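Local coordinates for protein alpha-1,3-glucanase (Paenibacillus glycanilyticus, PDB 6K0P) that hydrolyses the alpha-1,3-glucosidic linkages of alpha-1,3-glucan, as a member of glycoside hydrolase family 87, at residues M22-T27 and S53-D58; A30-K35 and G61-F66; G47-R52 and W134-A139. The protein carries 1 engineered substitution. All coordinates share one frame; numbering follows the deposited sequence.

Contact 1. Residues M22-T27 and S53-D58. With CA (calcium ion), chain J.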
ATOM      1  N   MET A  22      -1.241  13.283  10.033  1.00 10.92           N
ATOM      2  CA  MET A  22      -1.690  13.533  11.398  1.00 10.93           C
ATOM      3  C   MET A  22      -3.014  12.832  11.644  1.00 11.28           C
ATOM      4  O   MET A  22      -3.973  13.023  10.888  1.00 12.06           O
ATOM      5  CB  MET A  22      -1.808  15.035  11.651  1.00 15.05           C
ATOM      6  CG  MET A  22      -0.472  15.743  11.419  1.00 19.24           C
ATOM      7  SD  MET A  22      -0.419  17.365  12.176  1.00 24.02           S
ATOM      8  CE  MET A  22      -1.683  18.179  11.242  1.00 16.86           C
ATOM      9  N   GLU A  23      -3.067  12.012  12.692  1.00 11.45           N
ATOM     10  CA  GLU A  23      -4.290  11.285  13.010  1.00  9.88           C
ATOM     11  C   GLU A  23      -5.291  12.215  13.681  1.00 10.15           C
ATOM     12  O   GLU A  23      -4.941  12.985  14.583  1.00 11.09           O
ATOM     13  CB  GLU A  23      -3.988  10.111  13.945  1.00 10.56           C
ATOM     14  CG  GLU A  23      -3.057   9.056  13.353  1.00 12.21           C
ATOM     15  CD  GLU A  23      -3.701   8.233  12.248  1.00 12.75           C
ATOM     16  OE1 GLU A  23      -4.924   8.366  12.010  1.00 10.55           O
ATOM     17  OE2 GLU A  23      -2.965   7.447  11.613  1.00 13.56           O
ATOM     18  N   ALA A  24      -6.553  12.129  13.248  1.00  8.95           N
ATOM     19  CA  ALA A  24      -7.581  12.997  13.813  1.00 10.44           C
ATOM     20  C   ALA A  24      -7.739  12.762  15.307  1.00 10.95           C
ATOM     21  O   ALA A  24      -7.924  13.717  16.079  1.00 10.79           O
ATOM     22  CB  ALA A  24      -8.914  12.743  13.109  1.00 11.20           C
ATOM     23  N   GLU A  25      -7.667  11.499  15.725  1.00 10.18           N
ATOM     24  CA  GLU A  25      -7.971  11.069  17.089  1.00 10.72           C
ATOM     25  C   GLU A  25      -6.855  11.351  18.080  1.00 13.46           C
ATOM     26  O   GLU A  25      -6.990  10.981  19.253  1.00 14.37           O
ATOM     27  CB  GLU A  25      -8.299   9.570  17.098  1.00 10.33           C
ATOM     28  CG  GLU A  25      -7.144   8.660  16.682  1.00 10.44           C
ATOM     29  CD  GLU A  25      -7.058   8.420  15.171  1.00 10.52           C
ATOM     30  OE1 GLU A  25      -7.635   9.203  14.373  1.00  9.88           O
ATOM     31  OE2 GLU A  25      -6.402   7.431  14.785  1.00 11.04           O
ATOM     32  N   SER A  26      -5.765  11.978  17.649  1.00 12.66           N
ATOM     33  CA  SER A  26      -4.652  12.232  18.553  1.00 14.05           C
ATOM     34  C   SER A  26      -5.143  13.017  19.765  1.00 14.54           C
ATOM     35  O   SER A  26      -5.998  13.903  19.650  1.00 12.84           O
ATOM     36  CB  SER A  26      -3.579  13.034  17.826  1.00 15.31           C
ATOM     37  OG  SER A  26      -2.660  13.611  18.748  1.00 18.89           O
ATOM     38  N   THR A  27      -4.610  12.675  20.945  1.00 17.35           N
ATOM     39  CA  THR A  27      -4.982  13.396  22.158  1.00 19.71           C
ATOM     40  C   THR A  27      -4.553  14.857  22.121  1.00 20.79           C
ATOM     41  O   THR A  27      -5.011  15.644  22.959  1.00 22.23           O
ATOM     42  CB  THR A  27      -4.398  12.698  23.393  1.00 23.25           C
ATOM     43  OG1 THR A  27      -2.970  12.678  23.303  1.00 27.11           O
ATOM     44  CG2 THR A  27      -4.909  11.269  23.485  1.00 20.74           C
ATOM     45  N   SER A  53      -8.770   4.239  14.451  1.00 10.08           N
ATOM     46  CA  SER A  53      -9.711   5.183  15.036  1.00  9.68           C
ATOM     47  C   SER A  53      -9.897   6.389  14.122  1.00  9.97           C
ATOM     48  O   SER A  53      -9.036   6.730  13.310  1.00 10.87           O
ATOM     49  CB  SER A  53      -9.249   5.626  16.430  1.00 11.54           C
ATOM     50  OG  SER A  53     -10.152   6.561  17.008  1.00 12.38           O
ATOM     51  N   SER A  54     -11.048   7.031  14.283  1.00  9.52           N
ATOM     52  CA  SER A  54     -11.384   8.276  13.608  0.59  9.92           C
ATOM     53  C   SER A  54     -12.194   9.119  14.574  1.00  9.82           C
ATOM     54  O   SER A  54     -12.593   8.653  15.647  1.00 10.68           O
ATOM     55  CB  SER A  54     -12.237   8.029  12.360  0.59 12.10           C
ATOM     56  OG  SER A  54     -11.485   7.386  11.363  0.59 11.24           O
ATOM     57  N   VAL A  55     -12.449  10.367  14.192  1.00  9.43           N
ATOM     58  CA  VAL A  55     -13.360  11.227  14.943  1.00  9.97           C
ATOM     59  C   VAL A  55     -14.598  11.441  14.094  1.00 11.70           C
ATOM     60  O   VAL A  55     -14.514  11.966  12.976  1.00 10.89           O
ATOM     61  CB  VAL A  55     -12.721  12.561  15.345  1.00 11.43           C
ATOM     62  CG1 VAL A  55     -13.738  13.400  16.119  1.00 12.68           C
ATOM     63  CG2 VAL A  55     -11.475  12.320  16.192  1.00 11.32           C
ATOM     64  N   TYR A  56     -15.744  11.019  14.621  1.00 10.14           N
ATOM     65  CA  TYR A  56     -17.023  11.105  13.938  1.00 10.14           C
ATOM     66  C   TYR A  56     -17.655  12.458  14.234  1.00  9.79           C
ATOM     67  O   TYR A  56     -17.897  12.799  15.400  1.00 11.02           O
ATOM     68  CB  TYR A  56     -17.893   9.979  14.494  1.00 10.71           C
ATOM     69  CG  TYR A  56     -19.293   9.791  13.947  1.00 10.93           C
ATOM     70  CD1 TYR A  56     -19.545   9.689  12.581  1.00 10.51           C
ATOM     71  CD2 TYR A  56     -20.357   9.629  14.820  1.00 13.95           C
ATOM     72  CE1 TYR A  56     -20.840   9.455  12.102  1.00 11.61           C
ATOM     73  CE2 TYR A  56     -21.632   9.401  14.357  1.00 14.32           C
ATOM     74  CZ  TYR A  56     -21.873   9.321  13.007  1.00 15.40           C
ATOM     75  OH  TYR A  56     -23.166   9.073  12.576  1.00 18.37           O
ATOM     76  N   LEU A  57     -17.918  13.232  13.181  1.00 10.82           N
ATOM     77  CA  LEU A  57     -18.603  14.513  13.288  1.00 11.45           C
ATOM     78  C   LEU A  57     -20.026  14.310  12.791  1.00 11.21           C
ATOM     79  O   LEU A  57     -20.239  13.935  11.635  1.00 11.52           O
ATOM     80  CB  LEU A  57     -17.893  15.590  12.464  1.00 10.29           C
ATOM     81  CG  LEU A  57     -16.376  15.710  12.627  1.00  9.52           C
ATOM     82  CD1 LEU A  57     -15.838  16.827  11.733  1.00 12.68           C
ATOM     83  CD2 LEU A  57     -16.001  15.961  14.089  1.00 10.94           C
ATOM     84  N   ASP A  58     -20.999  14.559  13.668  1.00 12.05           N
ATOM     85  CA  ASP A  58     -22.366  14.136  13.404  1.00 11.28           C
ATOM     86  C   ASP A  58     -23.381  15.217  13.750  1.00 11.62           C
ATOM     87  O   ASP A  58     -24.585  14.931  13.794  1.00 13.65           O
ATOM     88  CB  ASP A  58     -22.642  12.862  14.197  1.00 10.73           C
ATOM     89  CG  ASP A  58     -23.918  12.173  13.787  1.00 12.93           C
ATOM     90  OD1 ASP A  58     -24.311  12.253  12.603  1.00 12.01           O
ATOM     91  OD2 ASP A  58     -24.535  11.553  14.680  1.00 11.46           O
TER
HETATM   92 CA    CA J2006      -7.117   7.797  12.409  1.00  9.69          CA
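The calcium site of the N-terminal beta-sandwich domain is built where E23 and E25, in a type I turn at the end of strand 20-23, meet the backbone of S53 just before strand 55-57. The two glutamates bind differently. E23 gives one oxygen, with OE1 2.3 Å from the calcium ion. E25 clasps the ion with both carboxylate oxygens, OE1 and OE2 each lying 2.5 Å from the metal. Its grip follows from the torsions: CG sits between the backbone N and the carbonyl carbon (chi1 64°), and a second bend at chi2 (-88°) folds the carboxylate back toward the ion. From across the contact the carbonyl O of S53 arrives at 2.4 Å from the calcium, while S50 O, D168 O and D168 OD1 complete seven ligands. The S53 side chain lies alongside that of E25, with S53 OG 3.5 Å from E25 CB; the hydroxyl itself bonds to L36 O. Behind the site, V55 CG2 packs 4.0 Å from A24 CB and also touches E25 CA, an apolar backing for the turn. E25 OE1 and S53 O, both acceptors, stand only 3.0 Å apart, a closeness explained by the cation they share. The ion probably keeps both glutamates deprotonated and offsets much of their repulsion, so the junction is likely to depend on bound calcium.

Contact 2. Residues A30-K35 and G61-F66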
ATOM      1  N   ALA A  30      -8.104  18.900  19.914  1.00 13.59           N
ATOM      2  CA  ALA A  30      -9.385  19.168  20.546  1.00 13.66           C
ATOM      3  C   ALA A  30     -10.515  18.750  19.616  1.00 12.73           C
ATOM      4  O   ALA A  30     -10.438  18.917  18.392  1.00 13.10           O
ATOM      5  CB  ALA A  30      -9.510  20.651  20.884  1.00 13.62           C
ATOM      6  N   THR A  31     -11.562  18.180  20.198  1.00 15.01           N
ATOM      7  CA  THR A  31     -12.732  17.827  19.419  1.00 10.97           C
ATOM      8  C   THR A  31     -13.954  17.882  20.316  1.00 12.60           C
ATOM      9  O   THR A  31     -13.872  17.612  21.518  1.00 16.16           O
ATOM     10  CB  THR A  31     -12.589  16.444  18.752  1.00 11.06           C
ATOM     11  OG1 THR A  31     -13.721  16.210  17.908  1.00 12.61           O
ATOM     12  CG2 THR A  31     -12.509  15.322  19.794  1.00 12.02           C
ATOM     13  N   ASN A  32     -15.086  18.256  19.723  1.00 11.65           N
ATOM     14  CA  ASN A  32     -16.389  18.053  20.338  1.00 11.84           C
ATOM     15  C   ASN A  32     -17.168  16.940  19.653  1.00 15.29           C
ATOM     16  O   ASN A  32     -18.377  16.826  19.865  1.00 17.16           O
ATOM     17  CB  ASN A  32     -17.196  19.354  20.386  1.00 14.11           C
ATOM     18  CG  ASN A  32     -17.513  19.896  19.012  1.00 14.42           C
ATOM     19  OD1 ASN A  32     -17.049  19.364  18.010  1.00 13.32           O
ATOM     20  ND2 ASN A  32     -18.308  20.958  18.956  1.00 16.11           N
ATOM     21  N   GLY A  33     -16.504  16.131  18.829  1.00 11.62           N
ATOM     22  CA  GLY A  33     -17.117  14.997  18.174  1.00 12.44           C
ATOM     23  C   GLY A  33     -16.832  13.711  18.916  1.00 11.40           C
ATOM     24  O   GLY A  33     -16.407  13.713  20.075  1.00 14.05           O
ATOM     25  N   THR A  34     -17.051  12.596  18.230  1.00 10.46           N
ATOM     26  CA  THR A  34     -17.046  11.282  18.870  1.00 10.98           C
ATOM     27  C   THR A  34     -15.823  10.494  18.413  1.00 12.62           C
ATOM     28  O   THR A  34     -15.744  10.082  17.251  1.00 11.14           O
ATOM     29  CB  THR A  34     -18.334  10.547  18.520  1.00 11.81           C
ATOM     30  OG1 THR A  34     -19.454  11.303  19.010  1.00 11.27           O
ATOM     31  CG2 THR A  34     -18.350   9.164  19.139  1.00 12.12           C
ATOM     32  N   LYS A  35     -14.895  10.243  19.335  1.00 13.00           N
ATOM     33  CA  LYS A  35     -13.670   9.506  19.036  1.00 11.34           C
ATOM     34  C   LYS A  35     -13.941   8.008  19.161  1.00 11.71           C
ATOM     35  O   LYS A  35     -14.388   7.537  20.212  1.00 12.42           O
ATOM     36  CB  LYS A  35     -12.570   9.940  20.006  1.00 12.55           C
ATOM     37  CG  LYS A  35     -11.198   9.394  19.682  1.00 18.67           C
ATOM     38  CD  LYS A  35     -10.107  10.115  20.489  1.00 23.52           C
ATOM     39  CE  LYS A  35     -10.168  11.650  20.337  1.00 22.41           C
ATOM     40  NZ  LYS A  35      -8.937  12.302  20.905  1.00 25.43           N
ATOM     41  N   GLY A  61     -21.513  22.148  13.705  1.00 12.82           N
ATOM     42  CA  GLY A  61     -20.612  22.706  14.687  1.00 12.55           C
ATOM     43  C   GLY A  61     -19.604  21.729  15.253  1.00 12.98           C
ATOM     44  O   GLY A  61     -18.691  22.154  15.969  1.00 14.57           O
ATOM     45  N   GLU A  62     -19.732  20.434  14.962  1.00 11.18           N
ATOM     46  CA  GLU A  62     -18.743  19.476  15.434  1.00 10.13           C
ATOM     47  C   GLU A  62     -17.472  19.580  14.599  1.00 11.71           C
ATOM     48  O   GLU A  62     -17.520  19.788  13.384  1.00 11.67           O
ATOM     49  CB  GLU A  62     -19.308  18.053  15.450  1.00 11.70           C
ATOM     50  CG  GLU A  62     -20.339  17.894  16.568  1.00 12.97           C
ATOM     51  CD  GLU A  62     -20.790  16.473  16.817  1.00 16.27           C
ATOM     52  OE1 GLU A  62     -20.258  15.522  16.205  1.00 12.42           O
ATOM     53  OE2 GLU A  62     -21.700  16.322  17.663  1.00 15.25           O
ATOM     54  N   TYR A  63     -16.329  19.473  15.267  1.00 11.43           N
ATOM     55  CA  TYR A  63     -15.050  19.742  14.629  1.00  9.46           C
ATOM     56  C   TYR A  63     -13.992  18.832  15.231  1.00 12.10           C
ATOM     57  O   TYR A  63     -14.158  18.282  16.325  1.00 12.19           O
ATOM     58  CB  TYR A  63     -14.614  21.203  14.851  1.00 11.68           C
ATOM     59  CG  TYR A  63     -14.308  21.499  16.303  1.00 12.56           C
ATOM     60  CD1 TYR A  63     -15.308  21.901  17.173  1.00 14.66           C
ATOM     61  CD2 TYR A  63     -13.031  21.319  16.816  1.00 12.62           C
ATOM     62  CE1 TYR A  63     -15.038  22.137  18.517  1.00 17.03           C
ATOM     63  CE2 TYR A  63     -12.754  21.549  18.156  1.00 14.81           C
ATOM     64  CZ  TYR A  63     -13.765  21.950  18.995  1.00 15.91           C
ATOM     65  OH  TYR A  63     -13.484  22.186  20.328  1.00 19.97           O
ATOM     66  N   VAL A  64     -12.872  18.719  14.528  1.00 11.12           N
ATOM     67  CA  VAL A  64     -11.635  18.225  15.115  1.00 12.21           C
ATOM     68  C   VAL A  64     -10.537  19.207  14.737  1.00 11.90           C
ATOM     69  O   VAL A  64     -10.468  19.651  13.585  1.00 12.35           O
ATOM     70  CB  VAL A  64     -11.304  16.780  14.682  1.00 15.08           C
ATOM     71  CG1 VAL A  64     -11.440  16.614  13.176  1.00 15.51           C
ATOM     72  CG2 VAL A  64      -9.911  16.385  15.167  1.00 14.44           C
ATOM     73  N   GLU A  65      -9.717  19.588  15.715  1.00 10.50           N
ATOM     74  CA  GLU A  65      -8.731  20.653  15.537  1.00 10.19           C
ATOM     75  C   GLU A  65      -7.340  20.039  15.474  1.00 11.38           C
ATOM     76  O   GLU A  65      -6.849  19.491  16.470  1.00 12.82           O
ATOM     77  CB  GLU A  65      -8.828  21.633  16.704  1.00 11.38           C
ATOM     78  CG  GLU A  65      -7.887  22.823  16.584  1.00 13.89           C
ATOM     79  CD  GLU A  65      -8.036  23.776  17.748  1.00 17.14           C
ATOM     80  OE1 GLU A  65      -7.644  23.405  18.878  1.00 17.91           O
ATOM     81  OE2 GLU A  65      -8.563  24.883  17.539  1.00 20.10           O
ATOM     82  N   PHE A  66      -6.698  20.149  14.308  1.00 12.16           N
ATOM     83  CA  PHE A  66      -5.312  19.747  14.124  1.00 11.62           C
ATOM     84  C   PHE A  66      -4.401  20.948  14.345  1.00 11.06           C
ATOM     85  O   PHE A  66      -4.821  22.103  14.251  1.00 13.09           O
ATOM     86  CB  PHE A  66      -5.074  19.254  12.691  1.00 11.76           C
ATOM     87  CG  PHE A  66      -5.850  18.024  12.313  1.00 10.12           C
ATOM     88  CD1 PHE A  66      -7.151  18.121  11.860  1.00 12.56           C
ATOM     89  CD2 PHE A  66      -5.256  16.769  12.369  1.00 11.22           C
ATOM     90  CE1 PHE A  66      -7.868  16.990  11.495  1.00 11.27           C
ATOM     91  CE2 PHE A  66      -5.964  15.640  12.005  1.00 10.91           C
ATOM     92  CZ  PHE A  66      -7.266  15.751  11.564  1.00 11.12           C
TER
HETATM   93  O   HOH W   1      -6.399  21.172  19.629  1.00 16.47           O
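N32 lays its side-chain amide beside the Y63 ring and uses both ends of it on the opposing backbone. OD1 accepts from Y63 N at 2.8 Å, the donor lying in the carbonyl plane, and ND2 gives a nearly straight bond (169°) to G61 O at 3.2 Å. The amide is turned 43° from the ring, with N32 CG 3.4 Å from Y63 CE1, while the backbone N of N32 sits over one ring face near its rim. At the ring's other flank A30 O approaches CE2 obliquely and accepts from E65 N at 2.9 Å. With an alanine in place of Y63, a gap would probably open beside the N32 amide and A30, and K154 would lose its cation-pi partner. Next to this shell, T31 OG1 donates to Y63 O at 2.6 Å and accepts from G33 N at 2.9 Å. The second bond closes an ST turn, which bends the chain just after the single beta bridge between T31 and V64, and the hydroxyl is placed for both roles by lying trans to the T31 backbone N (chi1 -175°). A water accepts from A30 N and lies 2.7 Å from E65 OE1. Strand 152-156 flanks 63-67 in the four-stranded sheet, V64 and F66 reach strand 165-173 of the other sheet, and T34 pairs with Y56 of strand 55-57.

Contact 3. Residues G47-R52 and W134-A139. With CA (calcium ion), chain J.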
ATOM      1  N   GLY A  47     -12.215  -0.108  12.662  1.00  9.91           N
ATOM      2  CA  GLY A  47     -11.303  -1.138  12.189  1.00 11.53           C
ATOM      3  C   GLY A  47     -10.607  -0.793  10.889  1.00 11.00           C
ATOM      4  O   GLY A  47      -9.482  -1.239  10.655  1.00 10.53           O
ATOM      5  N   GLU A  48     -11.251  -0.000  10.035  1.00  9.14           N
ATOM      6  CA  GLU A  48     -10.680   0.365   8.742  1.00  9.42           C
ATOM      7  C   GLU A  48      -9.940   1.693   8.756  1.00 10.25           C
ATOM      8  O   GLU A  48      -9.385   2.084   7.725  1.00  9.22           O
ATOM      9  CB  GLU A  48     -11.757   0.383   7.655  1.00 10.21           C
ATOM     10  CG  GLU A  48     -12.331  -1.002   7.355  1.00 10.26           C
ATOM     11  CD  GLU A  48     -13.000  -1.080   6.000  1.00  9.56           C
ATOM     12  OE1 GLU A  48     -12.978  -0.076   5.258  1.00 10.01           O
ATOM     13  OE2 GLU A  48     -13.542  -2.159   5.669  1.00 10.84           O
ATOM     14  N   ALA A  49      -9.937   2.398   9.878  1.00  9.12           N
ATOM     15  CA  ALA A  49      -9.272   3.686   9.963  1.00  9.91           C
ATOM     16  C   ALA A  49      -7.774   3.517  10.207  1.00  9.07           C
ATOM     17  O   ALA A  49      -7.317   2.530  10.789  1.00  9.55           O
ATOM     18  CB  ALA A  49      -9.866   4.505  11.115  1.00 12.00           C
ATOM     19  N   SER A  50      -7.005   4.492   9.722  1.00  8.95           N
ATOM     20  CA  SER A  50      -5.617   4.626  10.145  1.00  9.46           C
ATOM     21  C   SER A  50      -5.560   4.785  11.663  1.00  9.35           C
ATOM     22  O   SER A  50      -6.307   5.574  12.246  1.00 10.23           O
ATOM     23  CB  SER A  50      -5.019   5.855   9.463  1.00 10.41           C
ATOM     24  OG  SER A  50      -3.618   5.943   9.687  1.00 10.82           O
ATOM     25  N   GLY A  51      -4.685   4.017  12.305  1.00  8.79           N
ATOM     26  CA  GLY A  51      -4.656   4.015  13.755  1.00 10.47           C
ATOM     27  C   GLY A  51      -5.821   3.301  14.394  1.00  9.31           C
ATOM     28  O   GLY A  51      -5.945   3.334  15.622  1.00 11.79           O
ATOM     29  N   ARG A  52      -6.671   2.655  13.591  1.00 10.08           N
ATOM     30  CA  ARG A  52      -7.887   1.991  14.054  1.00  8.72           C
ATOM     31  C   ARG A  52      -8.837   2.945  14.769  1.00 10.79           C
ATOM     32  O   ARG A  52      -9.654   2.513  15.586  1.00 10.72           O
ATOM     33  CB  ARG A  52      -7.608   0.735  14.888  1.00 10.86           C
ATOM     34  CG  ARG A  52      -6.584  -0.187  14.239  1.00 10.32           C
ATOM     35  CD  ARG A  52      -7.086  -0.787  12.912  1.00 10.42           C
ATOM     36  NE  ARG A  52      -6.045  -1.662  12.378  1.00  9.88           N
ATOM     37  CZ  ARG A  52      -6.260  -2.778  11.681  1.00 10.43           C
ATOM     38  NH1 ARG A  52      -7.494  -3.175  11.376  1.00 10.06           N
ATOM     39  NH2 ARG A  52      -5.221  -3.500  11.280  1.00 11.28           N
ATOM     40  N   TRP A 134     -14.205  -1.364   2.857  1.00  9.59           N
ATOM     41  CA  TRP A 134     -13.434  -0.339   2.143  1.00 10.81           C
ATOM     42  C   TRP A 134     -14.159   1.010   2.195  1.00 10.34           C
ATOM     43  O   TRP A 134     -14.496   1.619   1.173  1.00 10.21           O
ATOM     44  CB  TRP A 134     -13.121  -0.757   0.700  1.00 11.20           C
ATOM     45  CG  TRP A 134     -12.243  -1.964   0.560  1.00  9.18           C
ATOM     46  CD1 TRP A 134     -11.961  -2.918   1.512  1.00  9.69           C
ATOM     47  CD2 TRP A 134     -11.510  -2.336  -0.610  1.00 10.62           C
ATOM     48  NE1 TRP A 134     -11.112  -3.873   0.977  1.00 10.49           N
ATOM     49  CE2 TRP A 134     -10.823  -3.530  -0.320  1.00  8.63           C
ATOM     50  CE3 TRP A 134     -11.387  -1.779  -1.887  1.00 10.33           C
ATOM     51  CZ2 TRP A 134     -10.011  -4.169  -1.256  1.00  9.24           C
ATOM     52  CZ3 TRP A 134     -10.574  -2.407  -2.813  1.00 10.77           C
ATOM     53  CH2 TRP A 134      -9.893  -3.589  -2.489  1.00  8.69           C
ATOM     54  N   LEU A 135     -14.385   1.464   3.423  1.00  9.78           N
ATOM     55  CA  LEU A 135     -15.320   2.542   3.712  1.00  9.37           C
ATOM     56  C   LEU A 135     -14.709   3.929   3.581  1.00  9.74           C
ATOM     57  O   LEU A 135     -15.458   4.897   3.418  1.00 11.02           O
ATOM     58  CB  LEU A 135     -15.847   2.382   5.140  1.00 11.79           C
ATOM     59  CG  LEU A 135     -16.458   1.019   5.466  1.00 10.16           C
ATOM     60  CD1 LEU A 135     -16.649   0.884   6.973  1.00 11.18           C
ATOM     61  CD2 LEU A 135     -17.790   0.872   4.750  1.00 13.69           C
ATOM     62  N   TYR A 136     -13.386   4.045   3.663  1.00 10.23           N
ATOM     63  CA  TYR A 136     -12.711   5.338   3.665  1.00  9.46           C
ATOM     64  C   TYR A 136     -12.293   5.760   2.262  1.00  9.58           C
ATOM     65  O   TYR A 136     -12.039   4.931   1.386  1.00 11.62           O
ATOM     66  CB  TYR A 136     -11.494   5.307   4.605  1.00  9.72           C
ATOM     67  CG  TYR A 136     -11.934   5.412   6.043  1.00  8.77           C
ATOM     68  CD1 TYR A 136     -12.133   6.653   6.628  1.00 10.08           C
ATOM     69  CD2 TYR A 136     -12.223   4.278   6.794  1.00  8.88           C
ATOM     70  CE1 TYR A 136     -12.601   6.773   7.927  1.00  9.42           C
ATOM     71  CE2 TYR A 136     -12.675   4.389   8.106  1.00 10.12           C
ATOM     72  CZ  TYR A 136     -12.859   5.639   8.662  1.00 10.57           C
ATOM     73  OH  TYR A 136     -13.313   5.773   9.957  1.00 11.25           O
ATOM     74  N   GLU A 137     -12.257   7.072   2.055  1.00  9.09           N
ATOM     75  CA  GLU A 137     -11.713   7.647   0.833  1.00  9.45           C
ATOM     76  C   GLU A 137     -11.146   9.022   1.165  1.00  9.88           C
ATOM     77  O   GLU A 137     -11.143   9.453   2.324  1.00  9.73           O
ATOM     78  CB  GLU A 137     -12.750   7.668  -0.295  1.00  9.63           C
ATOM     79  CG  GLU A 137     -12.447   6.682  -1.428  1.00  9.44           C
ATOM     80  CD  GLU A 137     -11.228   7.073  -2.240  1.00 10.02           C
ATOM     81  OE1 GLU A 137     -10.607   6.188  -2.863  1.00  9.91           O
ATOM     82  OE2 GLU A 137     -10.902   8.280  -2.280  1.00 10.62           O
ATOM     83  N   ASP A 138     -10.642   9.710   0.141  1.00  9.32           N
ATOM     84  CA  ASP A 138      -9.827  10.896   0.362  1.00  8.56           C
ATOM     85  C   ASP A 138     -10.407  12.103  -0.360  1.00 10.03           C
ATOM     86  O   ASP A 138     -11.005  11.984  -1.437  1.00 11.93           O
ATOM     87  CB  ASP A 138      -8.402  10.705  -0.169  1.00  8.08           C
ATOM     88  CG  ASP A 138      -7.599   9.678   0.606  1.00  9.66           C
ATOM     89  OD1 ASP A 138      -8.081   9.138   1.637  1.00  9.96           O
ATOM     90  OD2 ASP A 138      -6.460   9.409   0.158  1.00 10.01           O
ATOM     91  N   ALA A 139     -10.187  13.275   0.229  1.00  8.54           N
ATOM     92  CA  ALA A 139     -10.494  14.544  -0.420  1.00  8.65           C
ATOM     93  C   ALA A 139      -9.239  15.405  -0.420  1.00  9.69           C
ATOM     94  O   ALA A 139      -8.533  15.489   0.591  1.00 10.75           O
ATOM     95  CB  ALA A 139     -11.615  15.277   0.325  1.00  9.80           C
TER
HETATM   96 CA    CA J2006      -7.117   7.797  12.409  1.00  9.69          CA
HETATM   97  O   HOH W   2     -11.151   1.627   4.225  1.00 10.87           O
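E48 turns CG away from its own carbonyl carbon (chi1 -67°) and then runs extended (chi2 -160°), a shape that carries its carboxylate to two successive backbone N-H groups of the other segment. L135 N donates to OE1 at 2.8 Å in a fairly straight bond (165°), reaching it on the syn side; W134 N donates to the syn lone pair of OE2 at 3.0 Å. The two bonds hold the carboxylate against rotation. A water 2.7 Å from E48 OE1 donates to it and accepts weakly from Y136 N, while OE2 has a second donor in G43 N. These donors satisfy a buried acid and probably favour its charged form. Further along, the Y136 ring meets the peptide joining E48 to A49 obliquely, CD2 being 3.7 Å from E48 O, and A49 CB lies 4.0 Å from Y136 CZ. The Y136 hydroxyl bonds to Y45 O. The loop is closed by R52 N bonding to A49 O and R52 NH1 to G47 O, and it lends S50 O to the calcium ion at 2.4 Å. Salt bridges from R52 to D406 and from D138 to R350 reach the beta-helix domain. Strand 137-143 pairs antiparallel with 72-80, and Y136 packs against both that strand and 165-173.

Overall arrangement
All three contacts lie in the N-terminal beta-sandwich domain, and their segments interleave along the chain: 22-27, 30-35, 47-52, 53-58, 61-66, then 134-139 much later. Contacts 1 and 3 share the calcium ion, their centres about 11 Å apart, and are joined further by S54 OG to Y136 OH and probably E23 OE2 to S50 OG. Contact 2 lies about 7 Å from contact 1, centre to centre, tied to it through neighbouring strands 34-35 and 55-57. Contacts 2 and 3, with centres about 17 Å apart, do not touch. The row thus runs from the sandwich surface through the metal to the side facing the beta-helix domain.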